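Local coordinates for myosin regulatory light chain (Physarum polycephalum, PDB 2BL0), which binds a calcium ion through its second EF-hand and, as a regulatory light chain, forms part of the regulatory domain of myosin II, at residues Glu13-Glu18 with Lys33-Arg38; Asn49-Thr54 with Leu65-Arg70. All blocks are in the same frame, centred on the assembly; numbering follows the deposited sequence.

Contact 1 (Glu13-Glu18 with Lys33-Arg38) closes before contact 2 (Asn49-Thr54 with Leu65-Arg70) opens, so the two lie in series within one EF-hand domain pair. Each joins the end of an entering helix to the exiting helix of the same hand: helices 3-15 and 25-35 in contact 1, helices 41-51 and 61-72 in contact 2. Their centres are about 17 Å apart and their nearest atoms about 7 Å, without touching. The hands are coupled by antiparallel strands 22-24 and 58-60, and by Phe8 of helix 3-15 packing on Leu65 and Met68. Contact 2 supplies two calcium ligands, Asp52 and Thr54; contact 1 does not reach the ion. Another protein's chain packs against both.

Contact 1: residues Glu13-Glu18 with Lys33-Arg38; sequences ELFDSE and KQFGVR
Phe15 presents the edge of its ring to one face of Phe35, with CE1 of Phe15 3.9 Å from CE1 of Phe35. The ring centroids lie 5.6 Å apart and the planes meet at 88°, which defines an offset edge-to-face pair. A polar cluster forms beside it. NE2 of Gln34 donates a nearly straight (169°) but weak hydrogen bond to OG of Ser17, at 3.5 Å. One water knits the cluster together: it accepts from Ser17 OG at 2.6 Å and donates to Gln34 OE1 at 2.8 Å, and also to the backbone O of Leu14. Both ends of the Gln34 amide have a partner, which favours this rotation, though the NE2 side is weak; the Ser17 hydroxyl acts as donor and acceptor at once. Ser17 OG sits between its own backbone N and carbonyl carbon (chi1 59°), pointing into this cluster. Within the first EF-hand's helix-loop-helix, these contacts join the C-terminal end of entering helix 3-15, where it runs into the loop, to the C-terminal end of exiting helix 25-35. The backbones stand well apart, the nearest CA atoms being those of Phe15 and Gln34 at 9.4 Å, so side chains and water span the gap. Further out, OD1 and OD2 of Asp16 accept hydrogen bonds from Thr20 N and Gly21 N, respectively. Phe15 also packs on Val31, and apolar side chains of another protein's chain lie against Leu14, Phe15 and Phe35. On the exiting side, Gly36, with positive phi, is the C-prime residue of a Schellman motif in which Val37 N bonds to Leu32 O.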
loop_
_atom_site.group_PDB
_atom_site.type_symbol
_atom_site.label_atom_id
_atom_site.label_comp_id
_atom_site.label_asym_id
_atom_site.label_seq_id
_atom_site.Cartn_x
_atom_site.Cartn_y
_atom_site.Cartn_z
ATOM N N GLU C 13 -4.537 -26.255 -19.602
ATOM C CA GLU C 13 -4.694 -26.573 -21.019
ATOM C C GLU C 13 -3.426 -27.252 -21.559
ATOM O O GLU C 13 -3.513 -28.202 -22.332
ATOM C CB GLU C 13 -5.030 -25.317 -21.833
ATOM C CG GLU C 13 -6.467 -24.840 -21.666
ATOM C CD GLU C 13 -7.475 -25.914 -22.001
ATOM O OE1 GLU C 13 -7.601 -26.270 -23.187
ATOM O OE2 GLU C 13 -8.115 -26.418 -21.064
ATOM N N LEU C 14 -2.255 -26.781 -21.148
ATOM C CA LEU C 14 -0.996 -27.407 -21.583
ATOM C C LEU C 14 -0.895 -28.807 -21.025
ATOM O O LEU C 14 -0.407 -29.716 -21.699
ATOM C CB LEU C 14 0.243 -26.614 -21.127
ATOM C CG LEU C 14 0.603 -25.335 -21.863
ATOM C CD1 LEU C 14 2.006 -24.893 -21.432
ATOM C CD2 LEU C 14 0.532 -25.500 -23.383
ATOM N N PHE C 15 -1.380 -29.000 -19.796
ATOM C CA PHE C 15 -1.365 -30.316 -19.163
ATOM C C PHE C 15 -2.456 -31.257 -19.716
ATOM O O PHE C 15 -2.477 -32.448 -19.368
ATOM C CB PHE C 15 -1.523 -30.199 -17.643
ATOM C CG PHE C 15 -0.498 -29.295 -16.974
ATOM C CD1 PHE C 15 0.763 -29.067 -17.542
ATOM C CD2 PHE C 15 -0.799 -28.669 -15.779
ATOM C CE1 PHE C 15 1.669 -28.229 -16.944
ATOM C CE2 PHE C 15 0.110 -27.844 -15.168
ATOM C CZ PHE C 15 1.345 -27.621 -15.737
ATOM N N ASP C 16 -3.369 -30.710 -20.516
ATOM C CA ASP C 16 -4.481 -31.450 -21.109
ATOM C C ASP C 16 -4.154 -31.616 -22.607
ATOM O O ASP C 16 -4.940 -31.240 -23.486
ATOM C CB ASP C 16 -5.792 -30.674 -20.889
ATOM C CG ASP C 16 -7.012 -31.331 -21.538
ATOM O OD1 ASP C 16 -7.057 -32.569 -21.651
ATOM O OD2 ASP C 16 -7.992 -30.680 -21.948
ATOM N N SER C 17 -2.981 -32.172 -22.895
ATOM C CA SER C 17 -2.515 -32.250 -24.283
ATOM C C SER C 17 -3.208 -33.369 -25.084
ATOM O O SER C 17 -3.009 -33.487 -26.292
ATOM C CB SER C 17 -0.977 -32.333 -24.376
ATOM O OG SER C 17 -0.434 -33.444 -23.692
ATOM N N GLU C 18 -4.021 -34.181 -24.409
ATOM C CA GLU C 18 -4.981 -35.048 -25.098
ATOM C C GLU C 18 -6.352 -34.392 -25.382
ATOM O O GLU C 18 -7.161 -34.962 -26.114
ATOM C CB GLU C 18 -5.176 -36.337 -24.315
ATOM C CG GLU C 18 -4.073 -37.348 -24.537
ATOM C CD GLU C 18 -4.519 -38.749 -24.153
ATOM O OE1 GLU C 18 -4.087 -39.233 -23.091
ATOM O OE2 GLU C 18 -5.315 -39.356 -24.904
ATOM N N LYS C 33 6.597 -36.500 -17.081
ATOM C CA LYS C 33 7.710 -36.911 -17.956
ATOM C C LYS C 33 8.007 -35.840 -18.991
ATOM O O LYS C 33 9.172 -35.544 -19.264
ATOM C CB LYS C 33 7.407 -38.237 -18.625
ATOM C CG LYS C 33 7.406 -39.379 -17.630
ATOM C CD LYS C 33 7.073 -40.691 -18.270
ATOM C CE LYS C 33 7.153 -41.822 -17.246
ATOM N NZ LYS C 33 6.659 -43.109 -17.804
ATOM N N GLN C 34 6.953 -35.254 -19.561
ATOM C CA GLN C 34 7.114 -34.218 -20.585
ATOM C C GLN C 34 7.946 -33.072 -20.034
ATOM O O GLN C 34 8.911 -32.616 -20.666
ATOM C CB GLN C 34 5.758 -33.672 -21.061
ATOM C CG GLN C 34 4.895 -34.593 -21.910
ATOM C CD GLN C 34 3.514 -33.987 -22.216
ATOM O OE1 GLN C 34 3.058 -33.116 -21.492
ATOM N NE2 GLN C 34 2.852 -34.467 -23.284
ATOM N N PHE C 35 7.595 -32.606 -18.835
ATOM C CA PHE C 35 8.215 -31.401 -18.282
ATOM C C PHE C 35 9.452 -31.704 -17.398
ATOM O O PHE C 35 10.090 -30.793 -16.879
ATOM C CB PHE C 35 7.168 -30.597 -17.496
ATOM C CG PHE C 35 6.161 -29.892 -18.365
ATOM C CD1 PHE C 35 5.003 -30.540 -18.757
ATOM C CD2 PHE C 35 6.383 -28.570 -18.804
ATOM C CE1 PHE C 35 4.085 -29.923 -19.565
ATOM C CE2 PHE C 35 5.437 -27.929 -19.594
ATOM C CZ PHE C 35 4.293 -28.592 -19.977
ATOM N N GLY C 36 9.791 -32.976 -17.239
ATOM C CA GLY C 36 10.971 -33.366 -16.480
ATOM C C GLY C 36 10.902 -33.105 -14.983
ATOM O O GLY C 36 11.921 -32.788 -14.380
ATOM N N VAL C 37 9.717 -33.250 -14.394
ATOM C CA VAL C 37 9.526 -33.166 -12.948
ATOM C C VAL C 37 9.450 -34.568 -12.396
ATOM O O VAL C 37 8.592 -35.364 -12.800
ATOM C CB VAL C 37 8.245 -32.388 -12.565
ATOM C CG1 VAL C 37 8.082 -32.312 -11.045
ATOM C CG2 VAL C 37 8.286 -31.001 -13.170
ATOM N N ARG C 38 10.362 -34.861 -11.472
ATOM C CA ARG C 38 10.446 -36.173 -10.850
ATOM C C ARG C 38 9.707 -36.203 -9.532
ATOM O O ARG C 38 9.890 -35.334 -8.685
ATOM C CB ARG C 38 11.907 -36.569 -10.650
ATOM C CG ARG C 38 12.582 -37.024 -11.953
ATOM C CD ARG C 38 12.100 -38.381 -12.464
ATOM N NE ARG C 38 12.730 -39.501 -11.759
ATOM C CZ ARG C 38 13.906 -40.050 -12.072
ATOM N NH1 ARG C 38 14.629 -39.598 -13.099
ATOM N NH2 ARG C 38 14.370 -41.067 -11.349
HETATM O O HOH W 1 0.516 -32.084 -21.692
#

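Contact 2: residues Asn49-Thr54 with Leu65-Arg70; sequences NEADAT and LSMMGR. With CA (calcium ion), chain E.
Met67 meets the end of helix 41-51 through its thioether, its SD lying 3.5 Å from CA of Ala51 and 3.6 Å from CB of Ala51. The sulfur also reaches the preceding residue, 4.0 Å from CB of Glu50, so it bears on two consecutive residues. The conformation explains this reach: CG is anti to the backbone N (chi1 173°), the chain stays extended through chi2, and a bend at chi3 (72°) carries the methyl round to Ala51, with CE 4.0 Å from Ala51 CB. The backbones come close here, the CA atoms of Ala51 and Met67 being 6.0 Å apart, consistent with the small side chain of Ala51. In the conformer described, OE1 of Glu50 hydrogen-bonds to an aromatic side chain of another protein's chain, and aromatic side chains of that chain also pack on Ala51, Met67 and Met68. The pairing belongs to the second EF-hand, in which helices 41-51 and 61-72 flank a calcium loop opened by Asp52, directly after the helix end. Asp52 CG stands anti to its own nitrogen (chi1 -179°) and directs the carboxylate at the metal, OD1 of Asp52 binding the calcium at 2.3 Å. OD2 of Asp52 accepts from Gly57 N. Two residues on, OG1 of Thr54 binds the calcium at 2.4 Å. Asn56 OD1, Lys58 O and Glu63 OE2 bind the ion as well, Glu63 coming from the same exiting helix that carries Met67. Ile59 of strand 58-60 touches both Ala51 and Asp52, linking the apolar contact to the loop.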
loop_
_atom_site.group_PDB
_atom_site.type_symbol
_atom_site.label_atom_id
_atom_site.label_comp_id
_atom_site.label_asym_id
_atom_site.label_seq_id
_atom_site.Cartn_x
_atom_site.Cartn_y
_atom_site.Cartn_z
ATOM N N ASN C 49 -4.177 -36.829 -5.668
ATOM C CA ASN C 49 -5.304 -36.797 -4.762
ATOM C C ASN C 49 -5.560 -35.378 -4.271
ATOM O O ASN C 49 -6.697 -35.027 -4.042
ATOM C CB ASN C 49 -5.091 -37.755 -3.583
ATOM C CG ASN C 49 -5.037 -39.249 -4.006
ATOM O OD1 ASN C 49 -4.443 -40.058 -3.305
ATOM N ND2 ASN C 49 -5.660 -39.606 -5.138
ATOM N N GLU C 50 -4.512 -34.562 -4.123
ATOM C CA GLU C 50 -4.680 -33.148 -3.728
ATOM C C GLU C 50 -5.532 -32.432 -4.776
ATOM O O GLU C 50 -6.410 -31.614 -4.445
ATOM C CB GLU C 50 -3.311 -32.426 -3.668
ATOM C CG GLU C 50 -2.488 -32.688 -2.422
ATOM C CD GLU C 50 -1.087 -32.096 -2.468
ATOM O OE1 GLU C 50 -0.587 -31.747 -3.568
ATOM O OE2 GLU C 50 -0.476 -31.986 -1.377
ATOM N N ALA C 51 -5.250 -32.730 -6.043
ATOM C CA ALA C 51 -5.886 -32.030 -7.164
ATOM C C ALA C 51 -7.277 -32.583 -7.435
ATOM O O ALA C 51 -8.199 -31.827 -7.719
ATOM C CB ALA C 51 -5.037 -32.156 -8.399
ATOM N N ASP C 52 -7.422 -33.897 -7.319
ATOM C CA ASP C 52 -8.677 -34.588 -7.584
ATOM C C ASP C 52 -9.551 -34.601 -6.327
ATOM O O ASP C 52 -9.717 -35.633 -5.673
ATOM C CB ASP C 52 -8.387 -36.016 -8.058
ATOM C CG ASP C 52 -9.655 -36.810 -8.397
ATOM O OD1 ASP C 52 -10.679 -36.218 -8.809
ATOM O OD2 ASP C 52 -9.694 -38.065 -8.284
ATOM N N ALA C 53 -10.120 -33.452 -6.006
ATOM C CA ALA C 53 -10.885 -33.287 -4.765
ATOM C C ALA C 53 -12.096 -34.194 -4.713
ATOM O O ALA C 53 -12.455 -34.660 -3.648
ATOM C CB ALA C 53 -11.309 -31.855 -4.583
ATOM N N THR C 54 -12.735 -34.453 -5.850
ATOM C CA THR C 54 -13.915 -35.318 -5.866
ATOM C C THR C 54 -13.564 -36.790 -5.772
ATOM O O THR C 54 -14.453 -37.616 -5.570
ATOM C CB THR C 54 -14.760 -35.153 -7.124
ATOM O OG1 THR C 54 -13.992 -35.567 -8.251
ATOM C CG2 THR C 54 -15.174 -33.717 -7.359
ATOM N N LEU C 65 -7.914 -25.533 -10.352
ATOM C CA LEU C 65 -7.984 -24.112 -10.006
ATOM C C LEU C 65 -8.099 -23.893 -8.515
ATOM O O LEU C 65 -7.379 -23.047 -7.940
ATOM C CB LEU C 65 -9.183 -23.433 -10.686
ATOM C CG LEU C 65 -9.314 -21.922 -10.436
ATOM C CD1 LEU C 65 -8.032 -21.223 -10.895
ATOM C CD2 LEU C 65 -10.549 -21.347 -11.129
ATOM N N SER C 66 -9.015 -24.618 -7.877
ATOM C CA SER C 66 -9.188 -24.506 -6.436
ATOM C C SER C 66 -7.870 -24.813 -5.687
ATOM O O SER C 66 -7.489 -24.092 -4.738
ATOM C CB SER C 66 -10.309 -25.426 -5.938
ATOM O OG SER C 66 -10.428 -25.348 -4.514
ATOM N N MET C 67 -7.179 -25.858 -6.126
ATOM C CA MET C 67 -5.949 -26.301 -5.470
ATOM C C MET C 67 -4.826 -25.285 -5.639
ATOM O O MET C 67 -4.172 -24.898 -4.644
ATOM C CB MET C 67 -5.532 -27.680 -5.991
ATOM C CG MET C 67 -4.157 -28.151 -5.489
ATOM S SD MET C 67 -3.544 -29.494 -6.442
ATOM C CE MET C 67 -3.112 -28.676 -7.958
ATOM N N MET C 68 -4.622 -24.831 -6.875
ATOM C CA MET C 68 -3.556 -23.884 -7.173
ATOM C C MET C 68 -3.829 -22.556 -6.459
ATOM O O MET C 68 -2.916 -21.959 -5.893
ATOM C CB MET C 68 -3.418 -23.655 -8.675
ATOM C CG MET C 68 -2.983 -24.878 -9.472
ATOM S SD MET C 68 -1.339 -25.438 -9.021
ATOM C CE MET C 68 -0.348 -24.181 -9.600
ATOM N N GLY C 69 -5.085 -22.109 -6.507
ATOM C CA GLY C 69 -5.529 -20.921 -5.777
ATOM C C GLY C 69 -5.264 -20.957 -4.285
ATOM O O GLY C 69 -4.815 -19.957 -3.709
ATOM N N ARG C 70 -5.516 -22.105 -3.658
ATOM C CA ARG C 70 -5.296 -22.274 -2.224
ATOM C C ARG C 70 -3.824 -22.003 -1.892
ATOM O O ARG C 70 -3.520 -21.271 -0.956
ATOM C CB ARG C 70 -5.700 -23.687 -1.764
ATOM C CG ARG C 70 -7.227 -23.900 -1.541
ATOM C CD ARG C 70 -7.668 -25.356 -1.159
ATOM N NE ARG C 70 -6.849 -26.420 -1.772
ATOM C CZ ARG C 70 -5.679 -26.876 -1.285
ATOM N NH1 ARG C 70 -5.152 -26.382 -0.164
ATOM N NH2 ARG C 70 -5.019 -27.831 -1.930
HETATM CA CA CA E . -12.329 -35.136 -9.970
#